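Local coordinates for CRISPR-associated protein,CRISPR-associated endonuclease Cas9 (Corynebacterium diphtheriae, PDB 6JOO) that acts as an RNA-guided endonuclease of CRISPR adaptive immunity, cleaving both strands of invading DNA that matches its guide, at residues L861-M866 / K881-P886. Numbering follows the deposited sequence.
With nucleotides of chain C.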
ATOM      1  N   LEU A 861      17.052  20.019  -6.251  1.00 57.66           N
ATOM      2  CA  LEU A 861      17.184  20.449  -4.868  1.00 53.67           C
ATOM      3  C   LEU A 861      16.129  21.490  -4.532  1.00 60.20           C
ATOM      4  O   LEU A 861      15.733  22.297  -5.375  1.00 79.90           O
ATOM      5  CB  LEU A 861      18.573  21.026  -4.595  1.00 38.72           C
ATOM      6  CG  LEU A 861      19.761  20.183  -5.050  1.00 64.70           C
ATOM      7  CD1 LEU A 861      21.067  20.863  -4.668  1.00 51.60           C
ATOM      8  CD2 LEU A 861      19.685  18.782  -4.461  1.00 58.74           C
ATOM      9  N   ARG A 862      15.692  21.475  -3.280  1.00 53.55           N
ATOM     10  CA  ARG A 862      14.747  22.418  -2.731  1.00 57.87           C
ATOM     11  C   ARG A 862      15.252  22.874  -1.357  1.00 62.29           C
ATOM     12  O   ARG A 862      16.007  22.151  -0.713  1.00 73.05           O
ATOM     13  CB  ARG A 862      13.346  21.807  -2.588  1.00 51.46           C
ATOM     14  CG  ARG A 862      12.627  21.600  -3.907  1.00 59.07           C
ATOM     15  CD  ARG A 862      11.148  21.320  -3.686  1.00 67.93           C
ATOM     16  NE  ARG A 862      10.435  21.084  -4.939  1.00 69.13           N
ATOM     17  CZ  ARG A 862      10.241  19.881  -5.471  1.00 72.20           C
ATOM     18  NH1 ARG A 862      10.708  18.803  -4.857  1.00 75.17           N
ATOM     19  NH2 ARG A 862       9.579  19.755  -6.614  1.00 76.68           N
ATOM     20  N   PRO A 863      14.862  24.067  -0.931  1.00 60.41           N
ATOM     21  CA  PRO A 863      15.269  24.517   0.413  1.00 66.33           C
ATOM     22  C   PRO A 863      14.761  23.559   1.482  1.00 75.58           C
ATOM     23  O   PRO A 863      13.592  23.167   1.486  1.00 64.94           O
ATOM     24  CB  PRO A 863      14.621  25.902   0.525  1.00 52.69           C
ATOM     25  CG  PRO A 863      14.453  26.355  -0.885  1.00 49.26           C
ATOM     26  CD  PRO A 863      14.138  25.114  -1.667  1.00 58.68           C
ATOM     27  N   LEU A 864      15.662  23.176   2.392  1.00 68.22           N
ATOM     28  CA  LEU A 864      15.332  22.138   3.368  1.00 56.91           C
ATOM     29  C   LEU A 864      14.269  22.606   4.355  1.00 60.87           C
ATOM     30  O   LEU A 864      13.358  21.842   4.700  1.00 65.16           O
ATOM     31  CB  LEU A 864      16.593  21.695   4.115  1.00 64.83           C
ATOM     32  CG  LEU A 864      16.435  20.814   5.362  1.00 65.93           C
ATOM     33  CD1 LEU A 864      15.721  19.507   5.036  1.00 69.04           C
ATOM     34  CD2 LEU A 864      17.786  20.540   6.015  1.00 62.89           C
ATOM     35  N   GLN A 865      14.361  23.852   4.819  1.00 62.49           N
ATOM     36  CA  GLN A 865      13.563  24.338   5.936  1.00 73.03           C
ATOM     37  C   GLN A 865      12.288  25.052   5.500  1.00 78.08           C
ATOM     38  O   GLN A 865      11.693  25.779   6.305  1.00 94.20           O
ATOM     39  CB  GLN A 865      14.408  25.267   6.816  1.00 82.57           C
ATOM     40  CG  GLN A 865      15.655  24.620   7.408  1.00 82.62           C
ATOM     41  CD  GLN A 865      16.620  25.635   7.999  1.00 91.89           C
ATOM     42  OE1 GLN A 865      16.561  26.824   7.684  1.00105.53           O
ATOM     43  NE2 GLN A 865      17.517  25.167   8.860  1.00 94.79           N
HETATM   44  N   MSE A 866      11.846  24.864   4.261  1.00 66.20           N
HETATM   45  CA  MSE A 866      10.678  25.605   3.784  1.00 75.47           C
HETATM   46  C   MSE A 866       9.579  24.716   3.210  1.00 79.44           C
HETATM   47  O   MSE A 866       9.839  23.618   2.721  1.00 82.02           O
HETATM   48  CB  MSE A 866      11.099  26.637   2.743  1.00 96.43           C
HETATM   49  CG  MSE A 866      12.080  27.641   3.287  1.00117.54           C
HETATM   50 SE   MSE A 866      12.849  28.771   1.926  1.00121.02          SE
HETATM   51  CE  MSE A 866      14.488  29.244   2.876  1.00122.87           C
ATOM     52  N   LYS A 881       8.955  28.697  -8.066  1.00 83.32           N
ATOM     53  CA  LYS A 881       9.878  27.924  -8.890  1.00 76.17           C
ATOM     54  C   LYS A 881      10.845  27.117  -8.032  1.00 79.21           C
ATOM     55  O   LYS A 881      11.126  25.952  -8.333  1.00 88.20           O
ATOM     56  CB  LYS A 881      10.647  28.854  -9.831  1.00 76.97           C
ATOM     57  CG  LYS A 881       9.794  29.503 -10.916  1.00 97.57           C
ATOM     58  CD  LYS A 881       9.290  28.479 -11.928  1.00100.31           C
ATOM     59  CE  LYS A 881       8.096  29.008 -12.715  1.00117.54           C
ATOM     60  NZ  LYS A 881       6.932  29.300 -11.830  1.00130.42           N
ATOM     61  N   ILE A 882      11.361  27.714  -6.958  1.00 76.07           N
ATOM     62  CA  ILE A 882      12.419  27.068  -6.191  1.00 68.20           C
ATOM     63  C   ILE A 882      11.850  26.129  -5.129  1.00 79.02           C
ATOM     64  O   ILE A 882      12.421  25.063  -4.868  1.00 93.65           O
ATOM     65  CB  ILE A 882      13.340  28.139  -5.578  1.00 78.85           C
ATOM     66  CG1 ILE A 882      14.139  28.841  -6.673  1.00 77.05           C
ATOM     67  CG2 ILE A 882      14.282  27.540  -4.541  1.00 58.55           C
ATOM     68  CD1 ILE A 882      14.973  27.900  -7.524  1.00 63.27           C
ATOM     69  N   ILE A 883      10.724  26.486  -4.518  1.00 69.06           N
ATOM     70  CA  ILE A 883      10.171  25.736  -3.397  1.00 66.83           C
ATOM     71  C   ILE A 883       9.102  24.746  -3.845  1.00 70.92           C
ATOM     72  O   ILE A 883       8.992  23.656  -3.282  1.00 67.43           O
ATOM     73  CB  ILE A 883       9.615  26.711  -2.337  1.00 78.64           C
ATOM     74  CG1 ILE A 883      10.669  27.777  -2.001  1.00 80.27           C
ATOM     75  CG2 ILE A 883       9.181  25.954  -1.082  1.00 86.01           C
ATOM     76  CD1 ILE A 883      10.248  28.728  -0.894  1.00 86.24           C
ATOM     77  N   ASP A 884       8.308  25.086  -4.868  1.00 80.25           N
ATOM     78  CA  ASP A 884       7.183  24.224  -5.274  1.00 78.57           C
ATOM     79  C   ASP A 884       7.587  23.339  -6.432  1.00 68.29           C
ATOM     80  O   ASP A 884       7.676  22.102  -6.286  1.00 73.65           O
ATOM     81  CB  ASP A 884       5.957  25.081  -5.620  1.00 89.82           C
ATOM     82  CG  ASP A 884       4.694  24.245  -5.869  1.00 94.74           C
ATOM     83  OD1 ASP A 884       4.743  22.994  -5.809  1.00 94.46           O
ATOM     84  OD2 ASP A 884       3.636  24.851  -6.127  1.00 92.97           O
ATOM     85  N   ARG A 885       7.827  23.918  -7.604  1.00 68.63           N
ATOM     86  CA  ARG A 885       8.096  23.120  -8.791  1.00 63.84           C
ATOM     87  C   ARG A 885       8.814  23.988  -9.812  1.00 62.73           C
ATOM     88  O   ARG A 885       8.394  25.127 -10.048  1.00 68.63           O
ATOM     89  CB  ARG A 885       6.792  22.552  -9.360  1.00 64.52           C
ATOM     90  CG  ARG A 885       6.929  21.791 -10.665  1.00 65.54           C
ATOM     91  CD  ARG A 885       5.574  21.298 -11.132  1.00 62.15           C
ATOM     92  NE  ARG A 885       5.692  20.497 -12.342  1.00 59.19           N
ATOM     93  CZ  ARG A 885       5.956  19.196 -12.350  1.00 72.18           C
ATOM     94  NH1 ARG A 885       6.127  18.547 -11.207  1.00 90.31           N
ATOM     95  NH2 ARG A 885       6.051  18.544 -13.500  1.00 75.66           N
ATOM     96  N   PRO A 886       9.907  23.505 -10.428  1.00 70.36           N
ATOM     97  CA  PRO A 886      10.504  22.187 -10.194  1.00 61.26           C
ATOM     98  C   PRO A 886      11.625  22.192  -9.160  1.00 63.69           C
ATOM     99  O   PRO A 886      12.159  21.131  -8.841  1.00 75.04           O
ATOM    100  CB  PRO A 886      11.061  21.827 -11.567  1.00 68.29           C
ATOM    101  CG  PRO A 886      11.519  23.145 -12.101  1.00 63.37           C
ATOM    102  CD  PRO A 886      10.549  24.186 -11.570  1.00 61.57           C
TER
ATOM    103  P    DG C   2       9.506  16.386  -7.345  1.00 58.96           P
ATOM    104  OP1  DG C   2      10.534  16.317  -6.281  1.00 58.26           O
ATOM    105  OP2  DG C   2       9.340  17.636  -8.124  1.00 61.30           O
ATOM    106  O5'  DG C   2       9.714  15.164  -8.359  1.00 59.28           O
ATOM    107  C5'  DG C   2      10.086  13.886  -7.864  1.00 57.23           C
ATOM    108  C4'  DG C   2       9.975  12.828  -8.947  1.00 57.46           C
ATOM    109  O4'  DG C   2       8.651  12.875  -9.524  1.00 58.16           O
ATOM    110  C3'  DG C   2      10.931  12.996 -10.118  1.00 57.95           C
ATOM    111  O3'  DG C   2      12.166  12.335  -9.840  1.00 57.21           O
ATOM    112  C2'  DG C   2      10.176  12.308 -11.248  1.00 58.53           C
ATOM    113  C1'  DG C   2       8.719  12.631 -10.916  1.00 59.31           C
ATOM    114  N9   DG C   2       8.180  13.796 -11.622  1.00 61.73           N
ATOM    115  C8   DG C   2       8.034  15.072 -11.128  1.00 64.10           C
ATOM    116  N7   DG C   2       7.509  15.905 -11.986  1.00 67.16           N
ATOM    117  C5   DG C   2       7.288  15.134 -13.118  1.00 67.75           C
ATOM    118  C6   DG C   2       6.735  15.490 -14.371  1.00 70.70           C
ATOM    119  O6   DG C   2       6.319  16.596 -14.740  1.00 73.87           O
ATOM    120  N1   DG C   2       6.691  14.406 -15.240  1.00 70.62           N
ATOM    121  C2   DG C   2       7.123  13.139 -14.936  1.00 68.46           C
ATOM    122  N2   DG C   2       6.998  12.222 -15.905  1.00 68.14           N
ATOM    123  N3   DG C   2       7.641  12.790 -13.767  1.00 66.49           N
ATOM    124  C4   DG C   2       7.693  13.833 -12.909  1.00 65.67           C
ATOM    125  O5'  DG C   1       5.471  18.738  -7.349  1.00 77.75           O
ATOM    126  C5'  DG C   1       5.521  18.013  -6.126  1.00 70.68           C
ATOM    127  C4'  DG C   1       5.765  16.541  -6.389  1.00 68.45           C
ATOM    128  O4'  DG C   1       4.582  15.960  -6.982  1.00 69.85           O
ATOM    129  C3'  DG C   1       6.898  16.254  -7.358  1.00 67.70           C
ATOM    130  O3'  DG C   1       8.100  16.074  -6.642  1.00 64.51           O
ATOM    131  C2'  DG C   1       6.454  14.959  -8.028  1.00 68.00           C
ATOM    132  C1'  DG C   1       4.936  15.114  -8.058  1.00 69.74           C
ATOM    133  N9   DG C   1       4.411  15.699  -9.290  1.00 71.29           N
ATOM    134  C8   DG C   1       3.915  16.971  -9.450  1.00 73.57           C
ATOM    135  N7   DG C   1       3.496  17.219 -10.660  1.00 76.01           N
ATOM    136  C5   DG C   1       3.720  16.032 -11.348  1.00 74.55           C
ATOM    137  C6   DG C   1       3.462  15.699 -12.701  1.00 75.46           C
ATOM    138  O6   DG C   1       2.968  16.412 -13.587  1.00 77.34           O
ATOM    139  N1   DG C   1       3.839  14.390 -12.990  1.00 73.51           N
ATOM    140  C2   DG C   1       4.394  13.515 -12.088  1.00 71.92           C
ATOM    141  N2   DG C   1       4.694  12.294 -12.553  1.00 71.49           N
ATOM    142  N3   DG C   1       4.641  13.813 -10.816  1.00 70.45           N
ATOM    143  C4   DG C   1       4.279  15.084 -10.517  1.00 72.09           C
TER
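R862 runs from the edge strand 858-863 alongside the backbone carbonyls of I882, I883 and D884, a worked example of how a protein can position an arginine for a DNA phosphate. Its CG lies beside the backbone N (chi1 -72°), and the chain is extended onward to NE. The methylenes therefore follow successive carbonyls: R862 CG is 3.6 Å from I882 O, and CD comes next to I883 O. NE and NH2 then share D884 O through two weak, bent hydrogen bonds, R862 NH2 at 3.0 Å from D884 O, which sits oblique to the guanidinium plane. P886 O lies over one face and is itself bonded by R860. The NH1/NH2 edge, with the phosphorus of DG2 of chain C in the guanidinium plane, makes a bidentate pair of bonds, one nitrogen to each phosphate oxygen: R862 NH1 reaches OP1 of DG2 of chain C at 2.9 Å (168°), and the bond from NH2 to OP2 is nearly straight as well. D851, on neighbouring strand 847-855, forms a salt bridge with NH1.

Behind this polar arm the packing is apolar. The P863 ring crosses I882 at about a right angle, P863 CD 3.8 Å from I882 CG2, and I883 sends CD1 to within 3.8 Å of SE of selenomethionine M866. Helix 833-842 closes over I882 and M866.

R885 is extended too, but its CG is anti to the backbone N (chi1 175°), and the chain leads to bases instead. R885 NH1 donates to N7 of DG2 of chain C at 3.1 Å, while N7 of DG1 of chain C lies over a face of the guanidinium.

Within the Cas9 C-terminal domain, residues 881-886 thus both steer R862 onto the phosphate and supply R885 for the guanine bases, consistent with PAM recognition. The partial negative charge of the carbonyl oxygens and the full charges of D851 and the phosphate would probably stabilise the R862 cation and limit rotation of its guanidinium.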